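Local coordinates for Lmo0135 protein (Listeria monocytogenes EGD-e, PDB 5ISU), which probably serves as the substrate-binding protein of an ABC transporter, most likely capturing peptides outside the cell for uptake, at residues Glu297-Ala302 with Ser466-Val471; Asn249-Pro254 with Ala484-Val489. All coordinates share one frame; numbering follows the deposited sequence.

Contact 1: residues Glu297-Ala302 with Ser466-Val471; sequences EYAKPA and SYDNAV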
ATOM      1  N   GLU A 297       5.106  15.360  12.793  1.00 53.26           N
ATOM      2  CA  GLU A 297       5.691  15.343  11.446  1.00 53.16           C
ATOM      3  C   GLU A 297       5.536  13.966  10.787  1.00 47.55           C
ATOM      4  O   GLU A 297       5.676  13.855   9.583  1.00 48.23           O
ATOM      5  CB  GLU A 297       7.191  15.726  11.463  1.00 56.92           C
ATOM      6  CG  GLU A 297       7.772  15.947  10.053  1.00 63.13           C
ATOM      7  CD  GLU A 297       9.278  16.194   9.995  1.00 66.83           C
ATOM      8  OE1 GLU A 297       9.867  16.767  10.944  1.00 69.01           O
ATOM      9  OE2 GLU A 297       9.880  15.817   8.962  1.00 71.25           O
ATOM     10  N   TYR A 298       5.222  12.940  11.572  1.00 46.22           N
ATOM     11  CA  TYR A 298       5.157  11.563  11.074  1.00 45.29           C
ATOM     12  C   TYR A 298       3.768  10.995  10.839  1.00 42.81           C
ATOM     13  O   TYR A 298       3.628   9.884  10.317  1.00 44.93           O
ATOM     14  CB  TYR A 298       5.954  10.674  12.016  1.00 47.20           C
ATOM     15  CG  TYR A 298       7.340  11.242  12.274  1.00 50.25           C
ATOM     16  CD1 TYR A 298       8.269  11.363  11.241  1.00 52.85           C
ATOM     17  CD2 TYR A 298       7.724  11.657  13.553  1.00 52.64           C
ATOM     18  CE1 TYR A 298       9.538  11.889  11.473  1.00 55.14           C
ATOM     19  CE2 TYR A 298       8.988  12.181  13.794  1.00 55.09           C
ATOM     20  CZ  TYR A 298       9.891  12.296  12.758  1.00 56.24           C
ATOM     21  OH  TYR A 298      11.142  12.820  13.006  1.00 61.15           O
ATOM     22  N   ALA A 299       2.747  11.751  11.221  1.00 39.42           N
ATOM     23  CA  ALA A 299       1.371  11.334  11.021  1.00 40.60           C
ATOM     24  C   ALA A 299       0.432  12.513  11.237  1.00 41.22           C
ATOM     25  O   ALA A 299       0.743  13.415  12.008  1.00 42.92           O
ATOM     26  CB  ALA A 299       1.007  10.190  11.962  1.00 38.95           C
ATOM     27  N   LYS A 300      -0.677  12.526  10.504  1.00 38.92           N
ATOM     28  CA  LYS A 300      -1.695  13.546  10.677  1.00 39.90           C
ATOM     29  C   LYS A 300      -3.001  12.824  11.087  1.00 39.61           C
ATOM     30  O   LYS A 300      -3.248  11.701  10.642  1.00 39.24           O
ATOM     31  CB  LYS A 300      -1.882  14.394   9.416  1.00 41.35           C
ATOM     32  CG  LYS A 300      -2.465  13.650   8.213  1.00 43.06           C
ATOM     33  CD  LYS A 300      -2.488  14.509   6.942  1.00 45.32           C
ATOM     34  CE  LYS A 300      -3.475  15.658   7.052  1.00 48.19           C
ATOM     35  NZ  LYS A 300      -3.516  16.475   5.808  1.00 51.38           N
ATOM     36  N   PRO A 301      -3.822  13.460  11.948  1.00 38.37           N
ATOM     37  CA  PRO A 301      -5.075  12.874  12.399  1.00 36.83           C
ATOM     38  C   PRO A 301      -5.985  12.405  11.265  1.00 35.91           C
ATOM     39  O   PRO A 301      -6.222  13.144  10.333  1.00 34.68           O
ATOM     40  CB  PRO A 301      -5.755  14.024  13.143  1.00 38.27           C
ATOM     41  CG  PRO A 301      -4.642  14.933  13.555  1.00 40.14           C
ATOM     42  CD  PRO A 301      -3.629  14.833  12.474  1.00 39.75           C
ATOM     43  N   ALA A 302      -6.474  11.176  11.354  1.00 34.98           N
ATOM     44  CA  ALA A 302      -7.385  10.645  10.346  1.00 36.43           C
ATOM     45  C   ALA A 302      -8.845  11.042  10.652  1.00 38.38           C
ATOM     46  O   ALA A 302      -9.179  11.551  11.742  1.00 39.77           O
ATOM     47  CB  ALA A 302      -7.250   9.128  10.259  1.00 37.05           C
ATOM     48  N   SER A 466      -4.658   7.704  12.330  1.00 35.71           N
ATOM     49  CA  SER A 466      -3.844   8.647  11.567  1.00 35.32           C
ATOM     50  C   SER A 466      -3.457   8.198  10.175  1.00 34.57           C
ATOM     51  O   SER A 466      -3.456   7.001   9.888  1.00 34.24           O
ATOM     52  CB  SER A 466      -2.562   8.935  12.349  1.00 35.88           C
ATOM     53  OG  SER A 466      -1.828   7.742  12.633  1.00 35.62           O
ATOM     54  N   TYR A 467      -3.201   9.174   9.303  1.00 31.93           N
ATOM     55  CA  TYR A 467      -2.668   8.904   7.994  1.00 33.66           C
ATOM     56  C   TYR A 467      -1.192   9.118   8.224  1.00 36.71           C
ATOM     57  O   TYR A 467      -0.760  10.230   8.570  1.00 38.28           O
ATOM     58  CB  TYR A 467      -3.220   9.835   6.911  1.00 34.37           C
ATOM     59  CG  TYR A 467      -4.726   9.850   6.891  1.00 33.55           C
ATOM     60  CD1 TYR A 467      -5.441   8.652   6.824  1.00 32.95           C
ATOM     61  CD2 TYR A 467      -5.438  11.041   6.923  1.00 33.46           C
ATOM     62  CE1 TYR A 467      -6.817   8.634   6.821  1.00 32.40           C
ATOM     63  CE2 TYR A 467      -6.825  11.035   6.908  1.00 33.73           C
ATOM     64  CZ  TYR A 467      -7.510   9.816   6.864  1.00 33.32           C
ATOM     65  OH  TYR A 467      -8.896   9.758   6.863  1.00 32.70           O
ATOM     66  N   ASP A 468      -0.428   8.039   8.073  1.00 37.66           N
ATOM     67  CA  ASP A 468       0.999   8.033   8.375  1.00 39.02           C
ATOM     68  C   ASP A 468       1.966   8.436   7.254  1.00 38.60           C
ATOM     69  O   ASP A 468       1.693   8.266   6.074  1.00 38.29           O
ATOM     70  CB  ASP A 468       1.370   6.647   8.893  1.00 39.74           C
ATOM     71  CG  ASP A 468       0.726   6.328  10.233  1.00 43.51           C
ATOM     72  OD1 ASP A 468      -0.056   7.156  10.768  1.00 42.44           O
ATOM     73  OD2 ASP A 468       1.021   5.234  10.765  1.00 45.09           O
ATOM     74  N   ASN A 469       3.104   8.980   7.654  1.00 39.73           N
ATOM     75  CA  ASN A 469       4.151   9.360   6.696  1.00 41.33           C
ATOM     76  C   ASN A 469       5.299   8.383   6.843  1.00 38.18           C
ATOM     77  O   ASN A 469       5.445   7.756   7.867  1.00 40.87           O
ATOM     78  CB  ASN A 469       4.671  10.777   6.958  1.00 41.55           C
ATOM     79  CG  ASN A 469       3.599  11.833   6.812  1.00 43.40           C
ATOM     80  OD1 ASN A 469       2.699  11.723   5.978  1.00 43.41           O
ATOM     81  ND2 ASN A 469       3.687  12.866   7.634  1.00 44.51           N
ATOM     82  N   ALA A 470       6.060   8.204   5.779  1.00 41.05           N
ATOM     83  CA  ALA A 470       7.262   7.384   5.802  1.00 39.94           C
ATOM     84  C   ALA A 470       8.413   8.392   5.789  1.00 40.42           C
ATOM     85  O   ALA A 470       8.212   9.574   5.469  1.00 37.59           O
ATOM     86  CB  ALA A 470       7.318   6.481   4.595  1.00 40.73           C
ATOM     87  N   VAL A 471       9.612   7.923   6.135  1.00 42.02           N
ATOM     88  CA  VAL A 471      10.808   8.783   6.194  1.00 41.79           C
ATOM     89  C   VAL A 471      11.999   8.105   5.531  1.00 40.80           C
ATOM     90  O   VAL A 471      12.244   6.915   5.764  1.00 40.82           O
ATOM     91  CB  VAL A 471      11.201   9.097   7.655  1.00 44.15           C
ATOM     92  CG1 VAL A 471      12.353  10.085   7.705  1.00 46.64           C
ATOM     93  CG2 VAL A 471      10.015   9.664   8.421  1.00 45.19           C
TER

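Contact 2: residues Asn249-Pro254 with Ala484-Val489; sequences NIITYP and ATPQPV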
ATOM      1  N   ASN A 249      20.098  14.144   3.865  1.00 47.67           N
ATOM      2  CA  ASN A 249      18.881  14.909   3.750  1.00 49.62           C
ATOM      3  C   ASN A 249      17.752  13.959   4.187  1.00 48.22           C
ATOM      4  O   ASN A 249      17.688  12.807   3.738  1.00 47.72           O
ATOM      5  CB  ASN A 249      18.698  15.402   2.304  1.00 50.19           C
ATOM      6  CG  ASN A 249      19.798  16.387   1.870  1.00 53.86           C
ATOM      7  OD1 ASN A 249      20.325  17.172   2.670  1.00 54.88           O
ATOM      8  ND2 ASN A 249      20.128  16.354   0.596  1.00 55.15           N
ATOM      9  N   ILE A 250      16.906  14.424   5.098  1.00 46.36           N
ATOM     10  CA  ILE A 250      15.791  13.634   5.565  1.00 47.00           C
ATOM     11  C   ILE A 250      14.574  14.050   4.776  1.00 47.60           C
ATOM     12  O   ILE A 250      14.294  15.240   4.663  1.00 47.83           O
ATOM     13  CB  ILE A 250      15.539  13.845   7.057  1.00 50.45           C
ATOM     14  CG1 ILE A 250      16.787  13.453   7.862  1.00 50.68           C
ATOM     15  CG2 ILE A 250      14.329  13.046   7.516  1.00 50.14           C
ATOM     16  CD1 ILE A 250      17.223  12.017   7.659  1.00 50.72           C
ATOM     17  N   ILE A 251      13.867  13.067   4.218  1.00 45.70           N
ATOM     18  CA  ILE A 251      12.680  13.324   3.412  1.00 47.97           C
ATOM     19  C   ILE A 251      11.483  12.631   4.057  1.00 47.11           C
ATOM     20  O   ILE A 251      11.527  11.434   4.320  1.00 47.20           O
ATOM     21  CB  ILE A 251      12.838  12.771   1.987  1.00 48.62           C
ATOM     22  CG1 ILE A 251      14.215  13.115   1.413  1.00 50.85           C
ATOM     23  CG2 ILE A 251      11.739  13.326   1.097  1.00 50.12           C
ATOM     24  CD1 ILE A 251      14.528  12.406   0.115  1.00 50.34           C
ATOM     25  N   THR A 252      10.427  13.401   4.276  1.00 47.95           N
ATOM     26  CA  THR A 252       9.193  12.938   4.885  1.00 48.66           C
ATOM     27  C   THR A 252       8.047  13.171   3.889  1.00 48.63           C
ATOM     28  O   THR A 252       7.868  14.275   3.400  1.00 49.32           O
ATOM     29  CB  THR A 252       8.930  13.699   6.184  1.00 48.99           C
ATOM     30  OG1 THR A 252      10.011  13.455   7.095  1.00 48.86           O
ATOM     31  CG2 THR A 252       7.610  13.255   6.825  1.00 50.87           C
ATOM     32  N   TYR A 253       7.274  12.123   3.619  1.00 45.91           N
ATOM     33  CA  TYR A 253       6.204  12.163   2.631  1.00 47.15           C
ATOM     34  C   TYR A 253       5.078  11.181   3.020  1.00 46.50           C
ATOM     35  O   TYR A 253       5.321  10.234   3.765  1.00 44.52           O
ATOM     36  CB  TYR A 253       6.792  11.792   1.267  1.00 47.04           C
ATOM     37  CG  TYR A 253       7.500  10.447   1.289  1.00 45.85           C
ATOM     38  CD1 TYR A 253       8.775  10.330   1.811  1.00 44.25           C
ATOM     39  CD2 TYR A 253       6.875   9.298   0.817  1.00 46.92           C
ATOM     40  CE1 TYR A 253       9.416   9.115   1.869  1.00 46.16           C
ATOM     41  CE2 TYR A 253       7.512   8.067   0.857  1.00 46.91           C
ATOM     42  CZ  TYR A 253       8.782   7.978   1.377  1.00 47.12           C
ATOM     43  OH  TYR A 253       9.411   6.761   1.439  1.00 49.86           O
ATOM     44  N   PRO A 254       3.847  11.408   2.528  1.00 46.23           N
ATOM     45  CA  PRO A 254       2.774  10.491   2.916  1.00 46.66           C
ATOM     46  C   PRO A 254       2.972   9.080   2.395  1.00 42.70           C
ATOM     47  O   PRO A 254       3.417   8.903   1.280  1.00 40.79           O
ATOM     48  CB  PRO A 254       1.512  11.137   2.306  1.00 49.27           C
ATOM     49  CG  PRO A 254       1.874  12.576   2.083  1.00 49.40           C
ATOM     50  CD  PRO A 254       3.332  12.526   1.711  1.00 48.42           C
ATOM     51  N   ALA A 484      12.947  12.331  -8.734  1.00 39.56           N
ATOM     52  CA  ALA A 484      12.807  10.883  -8.558  1.00 37.48           C
ATOM     53  C   ALA A 484      11.466  10.510  -7.896  1.00 38.55           C
ATOM     54  O   ALA A 484      11.021   9.363  -7.991  1.00 36.52           O
ATOM     55  CB  ALA A 484      13.977  10.329  -7.778  1.00 36.72           C
ATOM     56  N   THR A 485      10.855  11.502  -7.233  1.00 38.51           N
ATOM     57  CA  THR A 485       9.551  11.408  -6.572  1.00 38.58           C
ATOM     58  C   THR A 485       9.466  10.397  -5.433  1.00 38.29           C
ATOM     59  O   THR A 485       9.290   9.198  -5.676  1.00 34.86           O
ATOM     60  CB  THR A 485       8.375  11.063  -7.548  1.00 39.62           C
ATOM     61  OG1 THR A 485       8.552  11.707  -8.812  1.00 45.03           O
ATOM     62  CG2 THR A 485       7.021  11.468  -6.932  1.00 39.56           C
ATOM     63  N   PRO A 486       9.566  10.872  -4.183  1.00 38.63           N
ATOM     64  CA  PRO A 486       9.350   9.931  -3.093  1.00 37.82           C
ATOM     65  C   PRO A 486       7.925   9.397  -3.173  1.00 38.07           C
ATOM     66  O   PRO A 486       7.007  10.140  -3.542  1.00 40.71           O
ATOM     67  CB  PRO A 486       9.540  10.784  -1.850  1.00 38.57           C
ATOM     68  CG  PRO A 486      10.450  11.897  -2.291  1.00 39.60           C
ATOM     69  CD  PRO A 486      10.030  12.185  -3.703  1.00 39.48           C
ATOM     70  N   GLN A 487       7.718   8.119  -2.908  1.00 37.13           N
ATOM     71  CA  GLN A 487       6.346   7.607  -2.980  1.00 37.38           C
ATOM     72  C   GLN A 487       6.173   6.431  -2.061  1.00 37.95           C
ATOM     73  O   GLN A 487       7.159   5.804  -1.663  1.00 41.12           O
ATOM     74  CB  GLN A 487       5.983   7.197  -4.411  1.00 37.63           C
ATOM     75  CG  GLN A 487       6.631   5.904  -4.855  1.00 39.21           C
ATOM     76  CD  GLN A 487       6.154   5.415  -6.202  1.00 39.26           C
ATOM     77  OE1 GLN A 487       5.622   6.171  -6.990  1.00 40.10           O
ATOM     78  NE2 GLN A 487       6.403   4.139  -6.489  1.00 39.32           N
ATOM     79  N   PRO A 488       4.918   6.081  -1.753  1.00 38.47           N
ATOM     80  CA  PRO A 488       4.673   4.959  -0.858  1.00 37.37           C
ATOM     81  C   PRO A 488       5.366   3.674  -1.295  1.00 38.16           C
ATOM     82  O   PRO A 488       5.578   3.459  -2.495  1.00 38.40           O
ATOM     83  CB  PRO A 488       3.158   4.781  -0.946  1.00 39.78           C
ATOM     84  CG  PRO A 488       2.656   6.144  -1.279  1.00 40.79           C
ATOM     85  CD  PRO A 488       3.657   6.685  -2.235  1.00 38.22           C
ATOM     86  N   VAL A 489       5.748   2.867  -0.307  1.00 39.17           N
ATOM     87  CA  VAL A 489       6.366   1.546  -0.469  1.00 41.14           C
ATOM     88  C   VAL A 489       7.795   1.459  -1.047  1.00 41.46           C
ATOM     89  O   VAL A 489       8.697   0.969  -0.378  1.00 42.87           O
ATOM     90  CB  VAL A 489       5.473   0.573  -1.315  1.00 43.47           C
ATOM     91  CG1 VAL A 489       6.047  -0.842  -1.311  1.00 42.70           C
ATOM     92  CG2 VAL A 489       4.036   0.534  -0.797  1.00 44.01           C
TER
HETATM   93  O   HOH W   1       8.527   4.632   0.500  1.00 43.78           O

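Contact 1: residues Glu297-Ala302 with Ser466-Val471
The ring of Tyr467 takes Ala302 on one face: the methyl CB sits 3.6 Å from the ring centroid, displaced toward the rim on the CZ and CE1 side, a CH-pi contact. Lys300 CG comes to the edge of the same ring, near its plane, while the lysine's amine runs on to a salt bridge with Glu308. At its phenol end, Tyr467 OH is hydrogen-bonded to Ser303 N and Ser304 O, which fixes the far end of the ring. The second flat group is the amide of Asn469. With CG beside its own backbone N (chi1 -62°), its ND2 reaches Glu297 O at 3.0 Å; that oxygen lies in the amide plane, but the N-H comes in from above the carbonyl plane. Asn469 N binds the next carbonyl, Tyr298 O, at 2.9 Å, so one residue grips the two successive carbonyls of Glu297 and Tyr298. Farther along, Val471 CG2 meets the Tyr298 ring 3.7 Å from CD1. Between these ends, Lys300 N donates to Tyr467 O at 3.0 Å. In return Tyr467 N donates to Lys300 O at 2.9 Å. This is a classic antiparallel hydrogen-bonded pair, adding the short strand 299-301 to the long strand 462-475 of a mixed sheet.

Contact 2: residues Asn249-Pro254 with Ala484-Val489
Tyr253 turns its ring toward Pro486 by placing CG between its backbone N and carbonyl carbon (chi1 56°), and Ile251, two residues earlier on the same strand, has CG2 anti to its backbone N, which brings that methyl to the same proline. Pro486 is the shared partner. Its CB lies over one face of the Tyr253 ring, 3.8 Å from the centroid and only 15° off the normal, so this is a CH-pi contact, shifted toward the CG and CD1 side of the ring. The neighbouring ring atom, Pro486 CG, meets Ile251 CG2 at 3.9 Å, the two side chains crossing at about a right angle. After Pro486 the backbone passes the rim of the ring: Gln487 O approaches Tyr253 CE2 obliquely at 3.4 Å, and Pro488 N lies near the ring plane at its edge. One water joins the polar atoms. It donates to Gln487 O at 2.8 Å and sits in the plane of the Tyr253 ring at the edge, close to OH; that second approach is so short that its length is doubtful. The two segments have no direct hydrogen bond. At the far end, Pro488 CG rests 3.8 Å from Pro254 O. Segment 484-489 lies over a face of strand 248-263, whose backbone is paired in the sheet with strand 462-475, as in the bonding of Tyr253 with Ala470. Pro486 follows helix 481-484 by one residue, Thr485, whose positive phi turns the chain into a short, weakly bonded strand; Phe492 of its antiparallel partner 491-492 touches both Ile251 and Pro486.

In the fold
Contact 1 is largely buried, contact 2 lies at the surface, and their centres are about 13 Å apart. Strand 462-475 connects them: it pairs with strand 299-301 in contact 1 and with strand 248-263, which supplies one side of contact 2. A probable hydrogen bond from Glu297 OE2 to Thr252 OG1 also joins the two directly. Both contacts set a CH group over one face of a tyrosine ring. What differs is the polar chemistry: within the sheet, backbone bonds and an asparagine amide join the segments directly, whereas 484-489, lying over the strand, is linked to it through a water. Along the chain, contact 1 is nested within the loop that contact 2 closes.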